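Chloride intracellular channel Clic (Drosophila melanogaster, PDB 2YV7) might insert into membranes to form chloride channels whose activity depends on pH, and may play a role in ethanol sensitivity. Local coordinates at residues K139-A142 against K143-L147; H150-K153 against I154-L158; H210-L214 against D215-Q219. All blocks are in the same frame, centred on the assembly; numbering follows the deposited sequence.

Contact 1 of 3, residues K139-A142 against K143-L147; sequences KDEA and KNNAL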
loop_
_atom_site.group_PDB
_atom_site.type_symbol
_atom_site.label_atom_id
_atom_site.label_comp_id
_atom_site.label_asym_id
_atom_site.label_seq_id
_atom_site.Cartn_x
_atom_site.Cartn_y
_atom_site.Cartn_z
ATOM N N LYS A 139 -23.168 -7.648 1.974
ATOM C CA LYS A 139 -22.800 -9.038 1.766
ATOM C C LYS A 139 -23.397 -9.540 0.463
ATOM O O LYS A 139 -24.612 -9.506 0.264
ATOM C CB LYS A 139 -23.282 -9.923 2.919
ATOM C CG LYS A 139 -22.285 -11.014 3.251
ATOM C CD LYS A 139 -22.673 -11.819 4.458
ATOM C CE LYS A 139 -22.182 -11.212 5.786
ATOM N NZ LYS A 139 -22.601 -12.165 6.869
ATOM N N ASP A 140 -22.542 -9.997 -0.436
ATOM C CA ASP A 140 -23.012 -10.449 -1.760
ATOM C C ASP A 140 -21.957 -11.442 -2.257
ATOM O O ASP A 140 -20.864 -11.059 -2.618
ATOM C CB ASP A 140 -23.105 -9.259 -2.693
ATOM C CG ASP A 140 -23.666 -9.605 -4.071
ATOM O OD1 ASP A 140 -23.187 -10.541 -4.730
ATOM O OD2 ASP A 140 -24.528 -8.843 -4.564
ATOM N N GLU A 141 -22.285 -12.734 -2.221
ATOM C CA GLU A 141 -21.350 -13.773 -2.624
ATOM C C GLU A 141 -20.895 -13.678 -4.061
ATOM O O GLU A 141 -19.809 -14.158 -4.406
ATOM C CB GLU A 141 -21.976 -15.178 -2.389
ATOM C CG GLU A 141 -22.073 -15.608 -0.898
ATOM C CD GLU A 141 -20.716 -15.769 -0.169
ATOM O OE1 GLU A 141 -19.607 -15.632 -0.782
ATOM O OE2 GLU A 141 -20.744 -16.058 1.065
ATOM N N ALA A 142 -21.742 -13.139 -4.934
ATOM C CA ALA A 142 -21.348 -12.999 -6.305
ATOM C C ALA A 142 -20.229 -11.959 -6.383
ATOM O O ALA A 142 -19.277 -12.143 -7.115
ATOM C CB ALA A 142 -22.499 -12.593 -7.164
ATOM N N LYS A 143 -20.327 -10.902 -5.572
ATOM C CA LYS A 143 -19.303 -9.849 -5.603
ATOM C C LYS A 143 -17.997 -10.387 -4.943
ATOM O O LYS A 143 -16.857 -10.122 -5.384
ATOM C CB LYS A 143 -19.816 -8.576 -4.891
ATOM C CG LYS A 143 -20.887 -7.824 -5.651
ATOM C CD LYS A 143 -20.429 -7.224 -6.959
ATOM C CE LYS A 143 -21.665 -6.720 -7.760
ATOM N NZ LYS A 143 -22.363 -5.601 -7.051
ATOM N N ASN A 144 -18.172 -11.205 -3.916
ATOM C CA ASN A 144 -17.068 -11.831 -3.195
ATOM C C ASN A 144 -16.300 -12.683 -4.164
ATOM O O ASN A 144 -15.062 -12.654 -4.223
ATOM C CB ASN A 144 -17.543 -12.754 -2.045
ATOM C CG ASN A 144 -17.929 -11.986 -0.800
ATOM O OD1 ASN A 144 -17.950 -10.786 -0.810
ATOM N ND2 ASN A 144 -18.251 -12.699 0.291
ATOM N N ASN A 145 -17.050 -13.468 -4.929
ATOM C CA ASN A 145 -16.410 -14.421 -5.842
ATOM C C ASN A 145 -15.742 -13.757 -7.050
ATOM O O ASN A 145 -14.795 -14.290 -7.640
ATOM C CB ASN A 145 -17.386 -15.560 -6.153
ATOM C CG ASN A 145 -17.440 -16.589 -5.018
ATOM O OD1 ASN A 145 -16.608 -17.510 -4.968
ATOM N ND2 ASN A 145 -18.354 -16.404 -4.059
ATOM N N ALA A 146 -16.220 -12.568 -7.433
ATOM C CA ALA A 146 -15.500 -11.794 -8.435
ATOM C C ALA A 146 -14.135 -11.344 -7.914
ATOM O O ALA A 146 -13.166 -11.343 -8.644
ATOM C CB ALA A 146 -16.249 -10.606 -8.807
ATOM N N LEU A 147 -14.086 -10.881 -6.669
ATOM C CA LEU A 147 -12.750 -10.560 -6.102
ATOM C C LEU A 147 -11.935 -11.821 -6.008
ATOM O O LEU A 147 -10.726 -11.828 -6.297
ATOM C CB LEU A 147 -12.905 -9.967 -4.699
ATOM C CG LEU A 147 -11.585 -9.733 -3.958
ATOM C CD1 LEU A 147 -10.866 -8.575 -4.675
ATOM C CD2 LEU A 147 -11.832 -9.314 -2.516
HETATM O O HOH W 1 -19.864 -9.136 0.039
#

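Contact 2 of 3, residues H150-K153 against I154-L158; sequences HLRK and INDHL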
loop_
_atom_site.group_PDB
_atom_site.type_symbol
_atom_site.label_atom_id
_atom_site.label_comp_id
_atom_site.label_asym_id
_atom_site.label_seq_id
_atom_site.Cartn_x
_atom_site.Cartn_y
_atom_site.Cartn_z
ATOM N N HIS A 150 -10.043 -12.906 -9.139
ATOM C CA HIS A 150 -8.850 -12.031 -9.423
ATOM C C HIS A 150 -7.677 -12.511 -8.563
ATOM O O HIS A 150 -6.564 -12.610 -9.047
ATOM C CB HIS A 150 -9.213 -10.623 -9.079
ATOM C CG HIS A 150 -8.326 -9.599 -9.710
ATOM N ND1 HIS A 150 -8.805 -8.372 -10.097
ATOM C CD2 HIS A 150 -7.016 -9.626 -10.065
ATOM C CE1 HIS A 150 -7.815 -7.658 -10.602
ATOM N NE2 HIS A 150 -6.716 -8.384 -10.582
ATOM N N LEU A 151 -7.934 -12.790 -7.268
ATOM C CA LEU A 151 -6.856 -13.242 -6.344
ATOM C C LEU A 151 -6.335 -14.596 -6.828
ATOM O O LEU A 151 -5.178 -14.933 -6.624
ATOM C CB LEU A 151 -7.359 -13.370 -4.919
ATOM C CG LEU A 151 -7.880 -12.091 -4.230
ATOM C CD1 LEU A 151 -8.434 -12.274 -2.818
ATOM C CD2 LEU A 151 -6.642 -11.060 -4.204
ATOM N N ARG A 152 -7.237 -15.421 -7.402
ATOM C CA ARG A 152 -6.775 -16.707 -7.990
ATOM C C ARG A 152 -5.798 -16.507 -9.090
ATOM O O ARG A 152 -4.814 -17.223 -9.193
ATOM C CB ARG A 152 -7.995 -17.555 -8.391
ATOM C CG ARG A 152 -7.724 -18.919 -9.097
ATOM C CD ARG A 152 -6.844 -19.827 -8.230
ATOM N NE ARG A 152 -6.516 -21.134 -8.877
ATOM C CZ ARG A 152 -7.286 -22.216 -8.748
ATOM N NH1 ARG A 152 -8.394 -22.121 -8.042
ATOM N NH2 ARG A 152 -6.936 -23.381 -9.314
ATOM N N LYS A 153 -6.073 -15.555 -9.961
ATOM C CA LYS A 153 -5.143 -15.190 -11.057
ATOM C C LYS A 153 -3.815 -14.764 -10.506
ATOM O O LYS A 153 -2.759 -15.227 -10.978
ATOM C CB LYS A 153 -5.716 -14.096 -11.969
ATOM C CG LYS A 153 -7.133 -14.313 -12.624
ATOM C CD LYS A 153 -7.386 -15.631 -13.236
ATOM C CE LYS A 153 -8.966 -15.766 -13.512
ATOM N NZ LYS A 153 -9.551 -14.434 -13.987
ATOM N N ILE A 154 -3.832 -13.905 -9.478
ATOM C CA ILE A 154 -2.562 -13.474 -8.845
ATOM C C ILE A 154 -1.856 -14.659 -8.215
ATOM O O ILE A 154 -0.704 -14.873 -8.393
ATOM C CB ILE A 154 -2.821 -12.310 -7.839
ATOM C CG1 ILE A 154 -3.432 -11.135 -8.630
ATOM C CG2 ILE A 154 -1.573 -11.958 -7.040
ATOM C CD1 ILE A 154 -4.158 -9.966 -7.735
ATOM N N ASN A 155 -2.599 -15.499 -7.496
ATOM C CA ASN A 155 -1.985 -16.682 -6.927
ATOM C C ASN A 155 -1.264 -17.551 -7.988
ATOM O O ASN A 155 -0.157 -18.043 -7.763
ATOM C CB ASN A 155 -3.064 -17.544 -6.265
ATOM C CG ASN A 155 -2.480 -18.868 -5.732
ATOM O OD1 ASN A 155 -2.524 -19.947 -6.406
ATOM N ND2 ASN A 155 -1.928 -18.799 -4.557
ATOM N N ASP A 156 -1.938 -17.751 -9.099
ATOM C CA ASP A 156 -1.470 -18.679 -10.133
ATOM C C ASP A 156 -0.278 -18.087 -10.890
ATOM O O ASP A 156 0.730 -18.800 -11.134
ATOM C CB ASP A 156 -2.679 -19.089 -10.991
ATOM C CG ASP A 156 -3.584 -20.072 -10.266
ATOM O OD1 ASP A 156 -3.323 -20.447 -9.097
ATOM O OD2 ASP A 156 -4.519 -20.497 -10.924
ATOM N N HIS A 157 -0.295 -16.777 -11.137
ATOM C CA HIS A 157 0.982 -16.041 -11.510
ATOM C C HIS A 157 2.177 -16.325 -10.561
ATOM O O HIS A 157 3.226 -16.771 -10.997
ATOM C CB HIS A 157 0.726 -14.520 -11.556
ATOM C CG HIS A 157 1.945 -13.705 -11.899
ATOM N ND1 HIS A 157 2.868 -13.291 -10.950
ATOM C CD2 HIS A 157 2.367 -13.200 -13.075
ATOM C CE1 HIS A 157 3.851 -12.624 -11.551
ATOM N NE2 HIS A 157 3.550 -12.535 -12.836
ATOM N N LEU A 158 2.013 -16.054 -9.264
ATOM C CA LEU A 158 3.027 -16.282 -8.261
ATOM C C LEU A 158 3.543 -17.746 -8.253
ATOM O O LEU A 158 4.754 -17.998 -8.164
ATOM C CB LEU A 158 2.479 -15.888 -6.898
ATOM C CG LEU A 158 2.354 -14.355 -6.663
ATOM C CD1 LEU A 158 1.528 -14.079 -5.485
ATOM C CD2 LEU A 158 3.843 -13.693 -6.589
#

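Contact 3 of 3, residues H210-L214 against D215-Q219; sequences HMYQL and DAFTQ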
loop_
_atom_site.group_PDB
_atom_site.type_symbol
_atom_site.label_atom_id
_atom_site.label_comp_id
_atom_site.label_asym_id
_atom_site.label_seq_id
_atom_site.Cartn_x
_atom_site.Cartn_y
_atom_site.Cartn_z
ATOM N N HIS A 210 5.657 -13.266 3.323
ATOM C CA HIS A 210 6.808 -12.396 3.065
ATOM C C HIS A 210 6.544 -10.932 3.206
ATOM O O HIS A 210 7.431 -10.196 3.572
ATOM C CB HIS A 210 7.419 -12.691 1.723
ATOM C CG HIS A 210 7.978 -14.077 1.634
ATOM N ND1 HIS A 210 8.815 -14.596 2.601
ATOM C CD2 HIS A 210 7.762 -15.076 0.741
ATOM C CE1 HIS A 210 9.122 -15.849 2.285
ATOM N NE2 HIS A 210 8.504 -16.159 1.153
ATOM N N MET A 211 5.333 -10.486 2.846
ATOM C CA MET A 211 4.948 -9.089 3.031
ATOM C C MET A 211 5.008 -8.631 4.455
ATOM O O MET A 211 5.420 -7.488 4.739
ATOM C CB MET A 211 3.530 -8.895 2.440
ATOM C CG MET A 211 2.619 -8.051 3.124
ATOM S SD MET A 211 1.118 -8.109 2.048
ATOM C CE MET A 211 -0.047 -8.481 3.316
ATOM N N TYR A 212 4.669 -9.530 5.372
ATOM C CA TYR A 212 4.705 -9.171 6.767
ATOM C C TYR A 212 6.115 -9.159 7.344
ATOM O O TYR A 212 6.292 -8.622 8.438
ATOM C CB TYR A 212 3.815 -10.107 7.548
ATOM C CG TYR A 212 2.332 -9.948 7.185
ATOM C CD1 TYR A 212 1.683 -8.648 7.193
ATOM C CD2 TYR A 212 1.560 -11.082 6.844
ATOM C CE1 TYR A 212 0.368 -8.494 6.836
ATOM C CE2 TYR A 212 0.209 -10.934 6.507
ATOM C CZ TYR A 212 -0.382 -9.658 6.540
ATOM O OH TYR A 212 -1.669 -9.531 6.204
ATOM N N GLN A 213 7.075 -9.786 6.647
ATOM C CA GLN A 213 8.510 -9.770 7.032
ATOM C C GLN A 213 9.226 -8.554 6.451
ATOM O O GLN A 213 10.411 -8.335 6.750
ATOM C CB GLN A 213 9.233 -11.041 6.577
ATOM C CG GLN A 213 8.789 -12.293 7.284
ATOM C CD GLN A 213 9.475 -13.567 6.758
ATOM O OE1 GLN A 213 10.112 -13.574 5.683
ATOM N NE2 GLN A 213 9.317 -14.659 7.501
ATOM N N LEU A 214 8.522 -7.751 5.645
ATOM C CA LEU A 214 9.172 -6.662 4.929
ATOM C C LEU A 214 9.089 -5.349 5.703
ATOM O O LEU A 214 7.981 -4.854 5.969
ATOM C CB LEU A 214 8.506 -6.504 3.537
ATOM C CG LEU A 214 9.200 -5.585 2.556
ATOM C CD1 LEU A 214 10.460 -6.206 1.994
ATOM C CD2 LEU A 214 8.215 -5.211 1.423
ATOM N N ASP A 215 10.238 -4.739 6.003
ATOM C CA ASP A 215 10.201 -3.485 6.752
ATOM C C ASP A 215 9.382 -2.401 6.056
ATOM O O ASP A 215 8.665 -1.664 6.717
ATOM C CB ASP A 215 11.603 -2.972 7.066
ATOM C CG ASP A 215 12.317 -3.818 8.115
ATOM O OD1 ASP A 215 11.628 -4.510 8.931
ATOM O OD2 ASP A 215 13.568 -3.823 8.087
ATOM N N ALA A 216 9.481 -2.314 4.730
ATOM C CA ALA A 216 8.780 -1.250 3.989
ATOM C C ALA A 216 7.291 -1.417 4.219
ATOM O O ALA A 216 6.514 -0.437 4.261
ATOM C CB ALA A 216 9.096 -1.324 2.511
ATOM N N PHE A 217 6.875 -2.690 4.256
ATOM C CA PHE A 217 5.462 -2.945 4.498
ATOM C C PHE A 217 5.051 -2.601 5.923
ATOM O O PHE A 217 4.149 -1.830 6.126
ATOM C CB PHE A 217 5.086 -4.391 4.189
ATOM C CG PHE A 217 3.626 -4.649 4.422
ATOM C CD1 PHE A 217 2.685 -4.296 3.427
ATOM C CD2 PHE A 217 3.175 -5.132 5.664
ATOM C CE1 PHE A 217 1.276 -4.493 3.624
ATOM C CE2 PHE A 217 1.751 -5.344 5.930
ATOM C CZ PHE A 217 0.788 -5.005 4.894
ATOM N N THR A 218 5.727 -3.187 6.891
ATOM C CA THR A 218 5.291 -3.078 8.282
ATOM C C THR A 218 5.440 -1.620 8.773
ATOM O O THR A 218 4.561 -1.097 9.483
ATOM C CB THR A 218 6.078 -4.052 9.206
ATOM O OG1 THR A 218 7.371 -3.541 9.388
ATOM C CG2 THR A 218 6.234 -5.450 8.661
ATOM N N GLN A 219 6.496 -0.922 8.332
ATOM C CA GLN A 219 6.635 0.480 8.663
ATOM C C GLN A 219 5.506 1.385 8.088
ATOM O O GLN A 219 5.180 2.433 8.659
ATOM C CB GLN A 219 8.011 0.987 8.207
ATOM C CG GLN A 219 9.151 0.355 8.955
ATOM C CD GLN A 219 9.076 0.692 10.432
ATOM O OE1 GLN A 219 9.106 1.868 10.815
ATOM N NE2 GLN A 219 8.904 -0.328 11.263
HETATM O O HOH W 2 12.750 -6.273 5.414
#

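Contact 1 of 3, residues K139-A142 against K143-L147
D140 meets K143 at the start of helix 141-161, where D140 is the N-cap residue and its carboxylate takes the backbone N-H of K143. With CG anti to the backbone N (chi1 -176°), the carboxylate comes within bonding distance, and D140 OD1 receives K143 N at 3.0 Å. That donor stands well above the carboxylate plane, 45° out of it. The CG of K143 lies against this carboxylate, 3.7 Å from D140 CG, while the end of the lysine chain leads away; D140 OD2 and K143 NZ stay at 4.6 Å, so any attraction between the charges is probably weak. The main chain of D140 opens the helical pattern, D140 O taking N144 N at 3.0 Å. A water accepts from D140 N and donates to N144 OD1, tying the residue before the helix to a buried amide; N144 also packs on M135 of helix 128-136. E141 comes next, with a side chain bent at chi2 that turns OE1 toward N144 ND2, a weak bond between groups whose planes stand nearly at right angles. The carbonyl of E141 is gripped twice by N145, through its main-chain N and its side-chain amide. These donors reach E141 O from opposite faces of the carbonyl plane, and the shorter bond is N145 ND2 to E141 O at 2.7 Å, nearly straight at 166°. At A142 the routine i to i+4 bond carries the helix onward, A146 N lying 3.1 Å from A142 O.

Contact 2 of 3, residues H150-K153 against I154-L158
R152 and D156 are brought together by different first torsions one helical turn apart: R152 places CG anti to its backbone N (chi1 177°) and then bends at chi2, whereas D156 has CG beside the backbone N (chi1 -75°). The bend brings NE to the syn side of OD2, somewhat out of the carboxylate plane, giving a salt bridge with R152 NE 2.9 Å from D156 OD2. The two flat groups stand 79° apart, so a single N-H makes the link and the pair is not the two-pronged kind. The inward-facing pair is H150 and I154. I154 turns CG1 beside its backbone N, which sends CD1 back along the helix to the H150 ring; I154 CD1 lies 3.7 Å from H150 CD2, approaching obliquely. A looser apolar touch joins I154 CD1 to L151 CD2 at 4.5 Å. With an alanine in place of I154 the CD1 contact is gone, and a gap is likely to open beside the imidazole and L124. Main-chain bonds run regularly beneath these side chains, among them H157 N to K153 O. The imidazole is held from outside, its NE2 hydrogen-bonded to L124 O. Helix 141-161 thus leaves R152, K153 and D156 exposed, while I154 and H157 pack on helix 119-125, L151 on L182 and I185 of helix 173-193, and L158 on A203 and Y207 of helix 202-212.

Contact 3 of 3, residues H210-L214 against D215-Q219
M211 lies across one face of the F217 ring, its CG 3.6 Å from the ring centroid and only 5° off the normal, a CH-pi contact over the middle of the ring. The sulfur continues over the same face: M211 SD lies 4.3 Å from the F217 ring centroid in a Met-aromatic contact, and M211 CE approaches F217 CZ. F217 reaches this position with CG anti to its backbone N (chi1 -179°), which directs the ring back over the preceding turn. Y212 stands beside it: the two side chains point the same way, yet their ring planes are 76° apart, and the closest pair is Y212 CD1 to F217 CE2 at 3.5 Å. These three side chains bridge the junction between helix 202-212 and helix 215-220, with L214 as the N-cap residue of the second. L214 O accepts T218 N at 3.0 Å, while L214 CB lies 4.1 Å from F217 CB. A water accepts from D215 N at 3.0 Å and bonds weakly to Q213 O, bridging the two sides of the turn. M211 and F217 both also pack on M179 and Q183 of helix 173-193, and F217 touches Q44 of helix 41-55. The phenol of Y212 is fixed beyond the ring pair, its OH hydrogen-bonded to Q183 OE1 and R186 NH1.

In the fold
The three contacts follow one another along the all-helical part of a GST-like fold. Contacts 1 and 2 lie on helix 141-161, with centres about 17 Å apart, the first at its N-terminal cap and the second further along. Contact 3 comes later, at the junction of helices 202-212 and 215-220, its centre about 20 Å from that of contact 2 and about 28 Å from that of contact 1. Helices 173-193 and 202-212 meet contact 2 and pack on or take part in contact 3. Burial rises from the surface cap to the later sites. Contact 3 also abuts helix 41-55, almost wholly in the segment predicted to span the membrane after insertion, placing it at the N-terminal domain interface.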